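Side-chain contacts in CRISPR system CMR subunit Cmr7 1 (PDB 2X5Q), which serves as a subunit, possibly as a dimer, of the CMR ribonucleoprotein complex in CRISPR antiviral defence: residues I99-S103 with N104-I108; R148-A151 with K152-D156. All blocks are in the same frame, centred on the assembly; numbering follows the deposited sequence.

Contact 1: I99-S103 with N104-I108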
loop_
_atom_site.group_PDB
_atom_site.type_symbol
_atom_site.label_atom_id
_atom_site.label_comp_id
_atom_site.label_asym_id
_atom_site.label_seq_id
_atom_site.Cartn_x
_atom_site.Cartn_y
_atom_site.Cartn_z
ATOM N N ILE A 99 12.189 -6.529 4.194
ATOM C CA ILE A 99 13.381 -6.948 4.932
ATOM C C ILE A 99 13.560 -6.148 6.222
ATOM O O ILE A 99 13.761 -4.937 6.195
ATOM C CB ILE A 99 14.669 -6.812 4.071
ATOM C CG1 ILE A 99 14.542 -7.633 2.777
ATOM C CG2 ILE A 99 15.886 -7.250 4.856
ATOM C CD1 ILE A 99 15.579 -7.249 1.661
ATOM N N GLY A 100 13.486 -6.857 7.348
ATOM C CA GLY A 100 13.792 -6.294 8.654
ATOM C C GLY A 100 12.902 -5.145 9.096
ATOM O O GLY A 100 13.367 -4.226 9.745
ATOM N N ILE A 101 11.621 -5.194 8.771
ATOM C CA ILE A 101 10.708 -4.160 9.242
ATOM C C ILE A 101 10.439 -4.349 10.743
ATOM O O ILE A 101 10.214 -5.475 11.190
ATOM C CB ILE A 101 9.378 -4.157 8.478
ATOM C CG1 ILE A 101 8.577 -2.884 8.809
ATOM C CG2 ILE A 101 8.567 -5.423 8.789
ATOM C CD1 ILE A 101 7.242 -2.772 8.087
ATOM N N PRO A 102 10.519 -3.254 11.519
ATOM C CA PRO A 102 10.082 -3.271 12.904
ATOM C C PRO A 102 8.668 -3.794 13.013
ATOM O O PRO A 102 7.764 -3.320 12.295
ATOM C CB PRO A 102 10.165 -1.798 13.310
ATOM C CG PRO A 102 11.256 -1.257 12.479
ATOM C CD PRO A 102 11.093 -1.947 11.157
ATOM N N SER A 103 8.481 -4.789 13.867
ATOM C CA SER A 103 7.188 -5.439 13.981
ATOM C C SER A 103 6.123 -4.458 14.463
ATOM O O SER A 103 4.947 -4.601 14.113
ATOM C CB SER A 103 7.254 -6.654 14.903
ATOM O OG SER A 103 7.712 -6.304 16.199
ATOM N N ASN A 104 6.535 -3.463 15.245
ATOM C CA ASN A 104 5.634 -2.393 15.683
ATOM C C ASN A 104 5.105 -1.519 14.529
ATOM O O ASN A 104 4.190 -0.729 14.721
ATOM C CB ASN A 104 6.309 -1.521 16.764
ATOM C CG ASN A 104 7.490 -0.691 16.224
ATOM O OD1 ASN A 104 7.371 0.019 15.219
ATOM N ND2 ASN A 104 8.622 -0.758 16.916
ATOM N N LYS A 105 5.696 -1.666 13.345
ATOM C CA LYS A 105 5.296 -0.929 12.154
ATOM C C LYS A 105 4.161 -1.638 11.419
ATOM O O LYS A 105 3.401 -1.015 10.665
ATOM C CB LYS A 105 6.502 -0.778 11.209
ATOM C CG LYS A 105 6.826 0.630 10.855
ATOM C CD LYS A 105 7.876 0.730 9.737
ATOM C CE LYS A 105 7.491 1.782 8.758
ATOM N NZ LYS A 105 6.990 3.021 9.428
ATOM N N LEU A 106 4.054 -2.944 11.626
ATOM C CA LEU A 106 3.100 -3.751 10.884
ATOM C C LEU A 106 1.708 -3.700 11.474
ATOM O O LEU A 106 1.539 -3.499 12.686
ATOM C CB LEU A 106 3.559 -5.201 10.823
ATOM C CG LEU A 106 4.736 -5.465 9.893
ATOM C CD1 LEU A 106 5.219 -6.904 10.058
ATOM C CD2 LEU A 106 4.336 -5.129 8.437
ATOM N N TYR A 107 0.720 -3.908 10.604
ATOM C CA TYR A 107 -0.685 -3.915 11.006
ATOM C C TYR A 107 -1.096 -5.327 11.446
ATOM O O TYR A 107 -1.726 -6.089 10.693
ATOM C CB TYR A 107 -1.559 -3.396 9.871
ATOM C CG TYR A 107 -3.014 -3.140 10.219
ATOM C CD1 TYR A 107 -3.498 -3.283 11.518
ATOM C CD2 TYR A 107 -3.900 -2.690 9.244
ATOM C CE1 TYR A 107 -4.811 -3.025 11.821
ATOM C CE2 TYR A 107 -5.225 -2.441 9.542
ATOM C CZ TYR A 107 -5.679 -2.625 10.821
ATOM O OH TYR A 107 -6.982 -2.372 11.144
ATOM N N ILE A 108 -0.738 -5.652 12.688
ATOM C CA ILE A 108 -0.949 -6.982 13.239
ATOM C C ILE A 108 -2.093 -6.900 14.248
ATOM O O ILE A 108 -2.071 -6.047 15.131
ATOM C CB ILE A 108 0.358 -7.506 13.919
ATOM C CG1 ILE A 108 1.491 -7.682 12.892
ATOM C CG2 ILE A 108 0.104 -8.810 14.671
ATOM C CD1 ILE A 108 2.900 -7.964 13.539
HETATM O O HOH W 1 2.647 -4.337 15.384
#
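Ile101 meets Lys105 and Leu106 round a tight local turn, where the chain leaves the end of strand 95-102 and heads for strand 108-109. The branches of Ile101 divide the work. CD1 touches Leu106 CD2 at 3.8 Å and lies against CB and CD of Lys105, while CG2 packs on Leu106 CD1 at 3.9 Å. CG1 stands anti to the backbone N (chi1 -168°), and this swings CD1 across to the far arm of the turn. The Lys105 chain passes Ile101 at about a right angle, with its CD 3.8 Å from Ile101 CG1. It then bends away at chi3 and chi4. Its NZ forms salt bridges with Asp79 and Asp76 of the second subunit, so the aliphatic part packs on Ile101 and the amine joins the interface with the second subunit.

The turn has 3-10 character, with successive i to i+3 bonds. Lys105 N donates to Pro102 O at 2.8 Å, and Leu106 N to Ser103 O at 3.1 Å. Both donors stand well above the carbonyl planes. A water also donates to Ser103 O (2.6 Å) and to Leu106 O (3.0 Å), bridging the first and last residues of the second turn. The more exposed Asn104 sets its amide beside Pro102 CB, with OD1 3.8 Å from it. On the buried side, Leu106 reaches Leu57 and Phe120 of the neighbouring strands. Ser103 OG is hydrogen-bonded to Gly116 O, which holds the hydroxyl at the start of strand 117-123.

Contact 2: R148-A151 with K152-D156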
loop_
_atom_site.group_PDB
_atom_site.type_symbol
_atom_site.label_atom_id
_atom_site.label_comp_id
_atom_site.label_asym_id
_atom_site.label_seq_id
_atom_site.Cartn_x
_atom_site.Cartn_y
_atom_site.Cartn_z
ATOM N N ARG A 148 -18.731 -20.799 6.052
ATOM C CA ARG A 148 -18.524 -21.455 7.346
ATOM C C ARG A 148 -18.071 -22.905 7.235
ATOM O O ARG A 148 -17.354 -23.386 8.115
ATOM C CB ARG A 148 -19.770 -21.334 8.226
ATOM C CG ARG A 148 -19.874 -19.967 8.857
ATOM C CD ARG A 148 -21.155 -19.758 9.657
ATOM N NE ARG A 148 -21.340 -18.329 9.916
ATOM C CZ ARG A 148 -22.171 -17.801 10.811
ATOM N NH1 ARG A 148 -22.937 -18.575 11.581
ATOM N NH2 ARG A 148 -22.238 -16.475 10.930
ATOM N N ASP A 149 -18.484 -23.594 6.170
ATOM C CA ASP A 149 -17.947 -24.920 5.863
ATOM C C ASP A 149 -16.464 -24.797 5.491
ATOM O O ASP A 149 -15.645 -25.541 6.011
ATOM C CB ASP A 149 -18.692 -25.610 4.721
ATOM C CG ASP A 149 -20.149 -25.895 5.044
ATOM O OD1 ASP A 149 -20.434 -26.471 6.122
ATOM O OD2 ASP A 149 -21.001 -25.562 4.197
ATOM N N VAL A 150 -16.126 -23.867 4.598
ATOM C CA VAL A 150 -14.715 -23.673 4.212
ATOM C C VAL A 150 -13.832 -23.278 5.403
ATOM O O VAL A 150 -12.684 -23.708 5.490
ATOM C CB VAL A 150 -14.524 -22.641 3.078
ATOM C CG1 VAL A 150 -14.717 -21.238 3.591
ATOM C CG2 VAL A 150 -13.117 -22.754 2.489
ATOM N N ALA A 151 -14.347 -22.470 6.322
ATOM C CA ALA A 151 -13.581 -22.114 7.522
ATOM C C ALA A 151 -13.202 -23.355 8.351
ATOM O O ALA A 151 -12.102 -23.425 8.931
ATOM C CB ALA A 151 -14.350 -21.128 8.372
ATOM N N LYS A 152 -14.110 -24.325 8.405
ATOM C CA LYS A 152 -13.845 -25.593 9.092
ATOM C C LYS A 152 -12.723 -26.363 8.389
ATOM O O LYS A 152 -11.838 -26.893 9.052
ATOM C CB LYS A 152 -15.116 -26.456 9.171
ATOM C CG LYS A 152 -14.983 -27.684 10.069
ATOM C CD LYS A 152 -16.158 -28.647 9.939
ATOM C CE LYS A 152 -17.359 -28.226 10.816
ATOM N NZ LYS A 152 -18.614 -29.082 10.674
ATOM N N THR A 153 -12.761 -26.417 7.056
ATOM C CA THR A 153 -11.690 -27.069 6.286
ATOM C C THR A 153 -10.366 -26.316 6.447
ATOM O O THR A 153 -9.300 -26.932 6.524
ATOM C CB THR A 153 -12.032 -27.203 4.782
ATOM O OG1 THR A 153 -12.081 -25.905 4.176
ATOM C CG2 THR A 153 -13.363 -27.906 4.587
ATOM N N ILE A 154 -10.427 -24.994 6.563
ATOM C CA ILE A 154 -9.204 -24.216 6.824
ATOM C C ILE A 154 -8.597 -24.586 8.180
ATOM O O ILE A 154 -7.387 -24.756 8.298
ATOM C CB ILE A 154 -9.451 -22.707 6.692
ATOM C CG1 ILE A 154 -9.611 -22.362 5.214
ATOM C CG2 ILE A 154 -8.312 -21.886 7.292
ATOM C CD1 ILE A 154 -9.988 -20.952 4.974
ATOM N N VAL A 155 -9.439 -24.742 9.195
ATOM C CA VAL A 155 -8.950 -25.164 10.505
ATOM C C VAL A 155 -8.458 -26.621 10.489
ATOM O O VAL A 155 -7.390 -26.912 11.017
ATOM C CB VAL A 155 -10.020 -24.971 11.589
ATOM C CG1 VAL A 155 -9.576 -25.594 12.891
ATOM C CG2 VAL A 155 -10.333 -23.479 11.761
ATOM N N ASP A 156 -9.210 -27.519 9.856
ATOM C CA ASP A 156 -8.908 -28.963 9.898
ATOM C C ASP A 156 -7.799 -29.403 8.937
ATOM O O ASP A 156 -7.067 -30.359 9.218
ATOM C CB ASP A 156 -10.162 -29.786 9.588
ATOM C CG ASP A 156 -11.256 -29.607 10.623
ATOM O OD1 ASP A 156 -10.961 -29.227 11.779
ATOM O OD2 ASP A 156 -12.417 -29.836 10.264
HETATM O O HOH W 2 -18.672 -27.670 8.043
#
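Thr153 turns its hydroxyl back onto the carbonyl of Val150, three residues earlier in the same helix. The OG1 hydroxyl donates to Val150 O at 2.6 Å. It approaches from the side of the carbonyl, with a C=O...OG1 angle of 118° and a tilt of 19° from the plane. With chi1 at 67°, OG1 sits between the backbone N and the carbonyl carbon and faces the preceding turn. CG2 of Val150 lies 3.7 Å from the same OG1, so a methyl group borders the hydroxyl.

Val150 O takes a second bond from Ile154 N at 2.8 Å, which comes in more nearly straight on. Two donors therefore grip one carbonyl. Ile154 also lays its side chain by this oxygen, with CG1 3.4 Å away. Its CD1 comes only loosely near Val150 CG2.

These residues form the first turns of helix 148-162, and the i to i+4 bonds run along the same turns. Thr153 N donates to Asp149 O, and Val155 N to Ala151 O at 3.0 Å. The bond from Lys152 N to Arg148 O is long and weak. On the outer face, a water donates to Asp149 OD1 at 2.9 Å and accepts a weak bond from Lys152 NZ. The two charged groups stay 5.6 Å apart between Asp149 OD1 and Lys152 NZ, and the water spans the distance.

Further out, Asp147, just ahead of the helix, accepts a hydrogen bond from Val150 N through OD2. On the inner face, Ala151 and Val155 pack against helix 172-185, and Tyr179 OH is hydrogen-bonded to Arg148 O. Ile154 rests on Ile16 and Leu146.

In the fold
Both contacts are local and partly buried, but they hold different elements. Contact 1 joins a strand end to the loop that follows it. Contact 2 lies wholly within one helix. Their centres are 29 Å apart, on opposite sides of the chain's centre, and they do not touch. Contact 1 relies on aliphatic packing together with short turn bonds, and it also reaches the second subunit. No other chain of the assembly touches contact 2. Its chemistry is mainly helical hydrogen bonding, with a threonine hydroxyl added to it. One face there is polar and exposed, while the other packs on neighbouring helices and loops. A water bridges each contact: between backbone carbonyls in 99-108 and, weakly on the lysine side, between charged side chains in 148-156.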